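Local coordinates for putative permease protein, ABC transporter (Porphyromonas gingivalis, PDB 3IS6) that is probably part of a membrane transporter, the chain being the MacB-like periplasmic core domain of a longer putative ABC permease, at residues I112-A117 and V145-P150; Y63-M68 and E77-L82; G122-K127 and I140-V145. All blocks are in the same frame, centred on the assembly; numbering follows the deposited sequence.

Contact 1 of 3, residues I112-A117 and V145-P150; sequences ISESLA and VFEDLP
S113 lies over the ring of F146, its CA almost above the ring centre at 3.7 Å from the centroid, in a CH-pi contact that also brings S113 CB to 3.6 Å from F146 CZ. F146 CG stands between its own backbone N and carbonyl carbon (chi1 64°), a torsion that folds the ring back beneath the neighbouring strand. The opposite sheet face carries I112 and V145; from there V145 CG1 reaches past the strand end to the first turn of the helix, meeting A117 CB at 4.2 Å.

Strands 109-113 and 140-146 pair in parallel. F146 N gives a hydrogen bond to I112 O (2.9 Å), and E114 N a bent, weak one to F146 O. V145 CA adds a CA-H...O contact to I112 O.

The side-chain hydrogen bonds between the two segments converge on the D148 carboxylate. S115 N donates to the syn lone pair of D148 OD1 at 3.0 Å, nearly straight at 164°, while S115 OG donates to D148 OD2 at 2.7 Å from the syn side, 30° out of the carboxylate plane. Both oxygens are therefore gripped by one serine, and the helix start beside them would probably favour the charged carboxylate. S115 OG has a further, weak partner in R118.

S113 OG, the N-cap, accepts from L116 N at 3.1 Å. Strand 109-113 thus turns directly into helix 114-119, a strand-to-helix junction whose serine N-cap is joined at the helix N terminus by an aspartate from the loop that follows the paired strand.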
# COMPACT_ATOMS: atom_id res chain seq x y z
N ILE A 112 11.28 9.16 14.61
CA ILE A 112 10.34 9.55 15.62
C ILE A 112 10.68 10.95 16.09
O ILE A 112 11.80 11.31 16.18
CB ILE A 112 10.44 8.59 16.77
CG1 ILE A 112 10.01 7.21 16.33
CG2 ILE A 112 9.66 9.05 17.90
CD1 ILE A 112 8.57 7.02 16.19
N SER A 113 9.67 11.73 16.38
CA SER A 113 9.88 13.10 16.80
C SER A 113 10.45 13.16 18.21
O SER A 113 10.30 12.25 18.97
CB SER A 113 8.58 13.88 16.74
OG SER A 113 7.78 13.60 17.83
N GLU A 114 11.07 14.27 18.55
CA GLU A 114 11.62 14.45 19.87
C GLU A 114 10.53 14.36 20.95
O GLU A 114 10.76 13.75 21.95
CB GLU A 114 12.34 15.79 19.96
CG GLU A 114 13.08 15.98 21.27
CD GLU A 114 14.10 17.14 21.31
OE1 GLU A 114 14.15 17.95 20.37
OE2 GLU A 114 14.85 17.22 22.30
N SER A 115 9.36 14.93 20.73
CA SER A 115 8.30 14.81 21.71
C SER A 115 7.81 13.40 21.91
O SER A 115 7.53 13.01 23.00
CB SER A 115 7.11 15.67 21.36
OG SER A 115 7.43 17.01 21.45
N LEU A 116 7.66 12.67 20.82
CA LEU A 116 7.20 11.31 20.90
C LEU A 116 8.20 10.44 21.62
O LEU A 116 7.83 9.65 22.42
CB LEU A 116 6.87 10.75 19.54
CG LEU A 116 6.25 9.37 19.53
CD1 LEU A 116 5.16 9.22 20.50
CD2 LEU A 116 5.82 8.98 18.18
N ALA A 117 9.47 10.65 21.35
CA ALA A 117 10.50 9.89 22.01
C ALA A 117 10.45 10.13 23.50
O ALA A 117 10.56 9.22 24.26
CB ALA A 117 11.81 10.28 21.49
N VAL A 145 15.82 10.13 15.68
CA VAL A 145 14.92 11.04 16.33
C VAL A 145 15.09 12.43 15.78
O VAL A 145 16.16 12.93 15.76
CB VAL A 145 15.15 11.07 17.81
CG1 VAL A 145 14.21 11.97 18.45
CG2 VAL A 145 15.07 9.73 18.38
N PHE A 146 14.01 13.02 15.32
CA PHE A 146 14.06 14.32 14.68
C PHE A 146 13.48 15.41 15.54
O PHE A 146 12.61 15.20 16.30
CB PHE A 146 13.42 14.32 13.29
CG PHE A 146 11.94 14.04 13.28
CD1 PHE A 146 11.02 15.05 13.32
CD2 PHE A 146 11.48 12.76 13.21
CE1 PHE A 146 9.69 14.79 13.31
CE2 PHE A 146 10.16 12.51 13.21
CZ PHE A 146 9.27 13.52 13.25
N GLU A 147 14.04 16.59 15.39
CA GLU A 147 13.61 17.77 16.07
C GLU A 147 12.17 18.04 15.68
O GLU A 147 11.85 17.98 14.54
CB GLU A 147 14.42 18.90 15.50
CG GLU A 147 15.08 19.77 16.44
CD GLU A 147 15.48 21.07 15.80
OE1 GLU A 147 14.72 22.05 15.87
OE2 GLU A 147 16.54 21.12 15.21
N ASP A 148 11.32 18.38 16.63
CA ASP A 148 9.91 18.51 16.35
C ASP A 148 9.74 19.50 15.22
O ASP A 148 10.40 20.49 15.15
CB ASP A 148 9.14 19.01 17.54
CG ASP A 148 9.08 18.05 18.66
OD1 ASP A 148 9.19 16.84 18.48
OD2 ASP A 148 8.90 18.51 19.77
N LEU A 149 8.83 19.20 14.34
CA LEU A 149 8.50 20.08 13.26
C LEU A 149 7.81 21.32 13.83
O LEU A 149 7.23 21.27 14.86
CB LEU A 149 7.61 19.38 12.27
CG LEU A 149 8.21 18.24 11.48
CD1 LEU A 149 7.18 17.43 10.86
CD2 LEU A 149 9.14 18.74 10.47
N PRO A 150 7.88 22.41 13.13
CA PRO A 150 7.30 23.64 13.64
C PRO A 150 5.80 23.50 13.90
O PRO A 150 5.13 22.86 13.16
CB PRO A 150 7.53 24.61 12.51
CG PRO A 150 8.69 24.12 11.85
CD PRO A 150 8.72 22.67 11.97
O HOH W 1 6.29 16.64 17.44

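Contact 2 of 3, residues Y63-M68 and E77-L82; sequences YGTSKM and ETKTLL
M68, a selenomethionine, and T78 meet at about a right angle, with M68 CG 3.7 Å from T78 CG2. M68 CG makes the touch; beyond it the chain bends at chi2 and chi3. T78 has chi1 91°, well past the usual staggered value, and its methyl lies anti to the carbonyl carbon. Its OG1 gives a weak hydrogen bond to T80 OG1 on the same face, and M159 of strand 159-162 packs against M68, T78 and T80.

These side chains hang from the antiparallel hairpin of strands 54-70 and 74-83. S66 and T78 form a hydrogen-bonded pair, T78 N running almost straight to S66 O at 2.9 Å and S66 N returning to T78 O. Further along, Y63 and G64 both face T80 in a classic beta bulge: T80 O takes Y63 N at 3.0 Å and, weakly, G64 N, while T80 N donates to G64 O. At the G64 backbone angles (phi 114°) a CB would run into the preceding carbonyl O, which accounts for a glycine at the bulge.

Y63 CB lies 3.4 Å from T80 O, but CG, anti to the backbone N (chi1 -178°), carries the ring away, and OH is hydrogen-bonded with the backbone N of L236 of the second subunit. On the face that also carries E77 and K79, T65 crosses the K79 chain obliquely. T65 OG1 is hydrogen-bonded to a Tris molecule, probably from the crystallisation liquor, and K79 NZ to Q156.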
# COMPACT_ATOMS: atom_id res chain seq x y z
N TYR A 63 -0.41 9.13 6.35
CA TYR A 63 -1.18 8.01 6.80
C TYR A 63 -2.27 8.36 7.78
O TYR A 63 -3.37 7.93 7.64
CB TYR A 63 -0.33 6.89 7.33
CG TYR A 63 -1.17 5.73 7.74
CD1 TYR A 63 -1.65 4.85 6.81
CD2 TYR A 63 -1.54 5.54 9.06
CE1 TYR A 63 -2.42 3.82 7.18
CE2 TYR A 63 -2.31 4.52 9.43
CZ TYR A 63 -2.75 3.65 8.49
OH TYR A 63 -3.54 2.62 8.86
N GLY A 64 -1.94 9.16 8.77
CA GLY A 64 -2.88 9.51 9.79
C GLY A 64 -2.48 8.96 11.12
O GLY A 64 -1.38 8.59 11.33
N THR A 65 -3.43 8.93 12.03
CA THR A 65 -3.17 8.57 13.38
C THR A 65 -3.54 7.14 13.67
O THR A 65 -4.60 6.72 13.37
CB THR A 65 -3.90 9.50 14.32
OG1 THR A 65 -3.42 10.83 14.13
CG2 THR A 65 -3.65 9.14 15.70
N SER A 66 -2.63 6.39 14.25
CA SER A 66 -2.87 5.00 14.60
C SER A 66 -2.10 4.63 15.85
O SER A 66 -1.32 5.39 16.30
CB SER A 66 -2.55 4.07 13.46
OG SER A 66 -1.20 3.79 13.41
N LYS A 67 -2.33 3.46 16.38
CA LYS A 67 -1.71 3.05 17.62
C LYS A 67 -0.55 2.11 17.40
O LYS A 67 -0.65 1.21 16.64
CB LYS A 67 -2.73 2.41 18.51
CG LYS A 67 -3.52 3.39 19.24
CD LYS A 67 -4.77 2.82 19.73
CE LYS A 67 -5.48 3.81 20.64
NZ LYS A 67 -6.49 3.15 21.48
N MSE A 68 0.56 2.40 18.05
CA MSE A 68 1.79 1.62 17.97
C MSE A 68 2.16 1.10 19.36
O MSE A 68 2.04 1.81 20.30
CB MSE A 68 2.94 2.45 17.45
CG MSE A 68 2.78 3.04 16.10
SE MSE A 68 2.68 1.84 14.66
CE MSE A 68 4.42 1.39 14.47
N GLU A 77 -0.35 6.59 20.62
CA GLU A 77 -1.03 7.11 19.46
C GLU A 77 -0.02 7.93 18.69
O GLU A 77 0.61 8.79 19.24
CB GLU A 77 -2.22 7.94 19.89
CG GLU A 77 -2.97 8.63 18.78
CD GLU A 77 -3.97 9.65 19.28
OE1 GLU A 77 -3.62 10.83 19.44
OE2 GLU A 77 -5.12 9.27 19.52
N THR A 78 0.16 7.63 17.43
CA THR A 78 1.15 8.31 16.65
C THR A 78 0.60 8.77 15.31
O THR A 78 -0.12 8.06 14.68
CB THR A 78 2.39 7.43 16.44
OG1 THR A 78 2.25 6.69 15.25
CG2 THR A 78 2.56 6.45 17.54
N LYS A 79 0.98 9.95 14.89
CA LYS A 79 0.60 10.46 13.59
C LYS A 79 1.72 10.23 12.61
O LYS A 79 2.79 10.75 12.76
CB LYS A 79 0.29 11.94 13.65
CG LYS A 79 -0.32 12.45 12.42
CD LYS A 79 -0.24 13.92 12.32
CE LYS A 79 -1.39 14.50 11.67
NZ LYS A 79 -2.07 15.38 12.60
N THR A 80 1.44 9.46 11.59
CA THR A 80 2.43 8.95 10.70
C THR A 80 2.38 9.54 9.30
O THR A 80 1.38 9.55 8.66
CB THR A 80 2.30 7.43 10.61
OG1 THR A 80 2.52 6.85 11.88
CG2 THR A 80 3.25 6.89 9.67
N LEU A 81 3.51 10.01 8.84
CA LEU A 81 3.66 10.59 7.56
C LEU A 81 4.72 9.84 6.74
O LEU A 81 5.76 9.54 7.23
CB LEU A 81 4.03 12.05 7.69
CG LEU A 81 4.24 12.91 6.46
CD1 LEU A 81 2.97 13.17 5.78
CD2 LEU A 81 4.86 14.18 6.83
N LEU A 82 4.43 9.58 5.50
CA LEU A 82 5.34 8.91 4.63
C LEU A 82 6.10 9.92 3.78
O LEU A 82 5.52 10.74 3.15
CB LEU A 82 4.58 7.95 3.75
CG LEU A 82 4.27 6.55 4.28
CD1 LEU A 82 3.63 6.61 5.55
CD2 LEU A 82 3.45 5.79 3.33

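Contact 3 of 3, residues G122-K127 and I140-V145; sequences GDVLGK and ITIGGV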
# COMPACT_ATOMS: atom_id res chain seq x y z
N GLY A 122 12.24 8.09 26.38
CA GLY A 122 13.56 8.50 26.00
C GLY A 122 14.42 7.33 25.66
O GLY A 122 14.05 6.22 25.88
N ASP A 123 15.58 7.58 25.12
CA ASP A 123 16.48 6.51 24.76
C ASP A 123 15.88 5.47 23.85
O ASP A 123 16.04 4.30 24.07
CB ASP A 123 17.01 5.84 26.01
CG ASP A 123 18.21 5.00 25.72
OD1 ASP A 123 18.25 3.85 26.20
OD2 ASP A 123 19.10 5.48 25.00
N VAL A 124 15.17 5.91 22.83
CA VAL A 124 14.41 5.04 21.99
C VAL A 124 15.17 4.51 20.81
O VAL A 124 14.72 3.63 20.15
CB VAL A 124 13.12 5.73 21.52
CG1 VAL A 124 12.36 6.21 22.66
CG2 VAL A 124 13.43 6.86 20.68
N LEU A 125 16.36 5.02 20.57
CA LEU A 125 17.06 4.63 19.38
C LEU A 125 17.30 3.15 19.38
O LEU A 125 17.74 2.61 20.32
CB LEU A 125 18.38 5.37 19.32
CG LEU A 125 19.09 5.35 18.00
CD1 LEU A 125 18.38 6.17 17.03
CD2 LEU A 125 20.48 5.88 18.16
N GLY A 126 16.95 2.51 18.30
CA GLY A 126 17.10 1.09 18.16
C GLY A 126 15.97 0.26 18.70
O GLY A 126 15.91 -0.89 18.46
N LYS A 127 15.04 0.86 19.39
CA LYS A 127 13.88 0.14 19.88
C LYS A 127 12.89 -0.22 18.77
O LYS A 127 12.92 0.30 17.69
CB LYS A 127 13.22 0.91 21.00
CG LYS A 127 13.97 0.86 22.28
CD LYS A 127 13.34 1.70 23.34
CE LYS A 127 13.59 1.17 24.72
NZ LYS A 127 13.08 2.00 25.77
N ILE A 140 9.11 -2.49 13.31
CA ILE A 140 9.82 -1.37 12.77
C ILE A 140 10.83 -0.91 13.80
O ILE A 140 10.51 -0.78 14.93
CB ILE A 140 8.88 -0.24 12.47
CG1 ILE A 140 7.75 -0.70 11.57
CG2 ILE A 140 9.59 0.84 11.81
CD1 ILE A 140 6.52 0.14 11.67
N THR A 141 12.05 -0.66 13.35
CA THR A 141 13.12 -0.20 14.19
C THR A 141 13.26 1.29 14.17
O THR A 141 13.23 1.88 13.14
CB THR A 141 14.43 -0.74 13.68
OG1 THR A 141 14.43 -2.15 13.77
CG2 THR A 141 15.53 -0.24 14.48
N ILE A 142 13.46 1.92 15.30
CA ILE A 142 13.63 3.35 15.32
C ILE A 142 15.07 3.74 14.97
O ILE A 142 15.97 3.53 15.71
CB ILE A 142 13.27 3.91 16.68
CG1 ILE A 142 11.81 3.63 16.99
CG2 ILE A 142 13.54 5.35 16.75
CD1 ILE A 142 11.43 4.03 18.28
N GLY A 143 15.24 4.29 13.79
CA GLY A 143 16.54 4.67 13.32
C GLY A 143 17.02 6.07 13.57
O GLY A 143 18.15 6.39 13.32
N GLY A 144 16.13 6.93 14.01
CA GLY A 144 16.48 8.30 14.30
C GLY A 144 15.44 9.02 15.10
O GLY A 144 14.33 8.60 15.15
N VAL A 145 15.82 10.13 15.68
CA VAL A 145 14.92 11.04 16.33
C VAL A 145 15.09 12.43 15.78
O VAL A 145 16.16 12.93 15.76
CB VAL A 145 15.15 11.07 17.81
CG1 VAL A 145 14.21 11.97 18.45
CG2 VAL A 145 15.07 9.73 18.38
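T141 CA makes a CA-H...O contact with K127 O, next to a type II beta turn that runs from V124 to K127 and closes through K127 N to V124 O at 2.9 Å. G126 holds the third position of the turn, where its positive phi (86°) suits glycine. The turn leads into strand 128-131, which pairs antiparallel with strand 140-146, so the two bonds described here continue that pairing into the loop. T141 CG2 lies 4.1 Å from G126 O.

I142 buries more surface here than any other residue. Its N donates to K127 O at 2.9 Å, nearly in line with the carbonyl, and its O accepts from G126 N at 3.0 Å in the carbonyl plane; the residue is thus held from both its polar atoms. The side chain points toward the turn, with CG1 anti to the carbonyl carbon (chi1 -62°), and its CD1 lies against V124 CB at 4.0 Å. I142 also packs on C110 and I112 of strand 109-113.

G143 and G144 bring bare backbone to L125. The L125 chain starts away from the strand, but its CD1 returns to 3.7 Å from G143 C. At V145, CG2 meets V124 CG2 at 4.0 Å, the two side chains crossing at about a right angle.

Contacts 1 and 3 share V145 and draw on the same strand, 140-146, which joins 112-117 on one edge and the turn 122-127 on the other; contact 3 is nested inside the loop that contact 1 closes. I112 CG1 packs on I142 CD1 between them. Contact 2 precedes both in the chain, yet touches each: L116 CD2 lies on T78 CB, and M68 CE on I140 CD1. Contact 1 has no fully exposed touching residue and adds carboxylate and capping bonds to its strand pairing. Contact 2 is hairpin bonding, its T78/T80 face packed on strand 159-162 and its T65/E77 face carrying exposed residues. Contact 3, furthest from the chain centre, combines two backbone bonds with aliphatic packing.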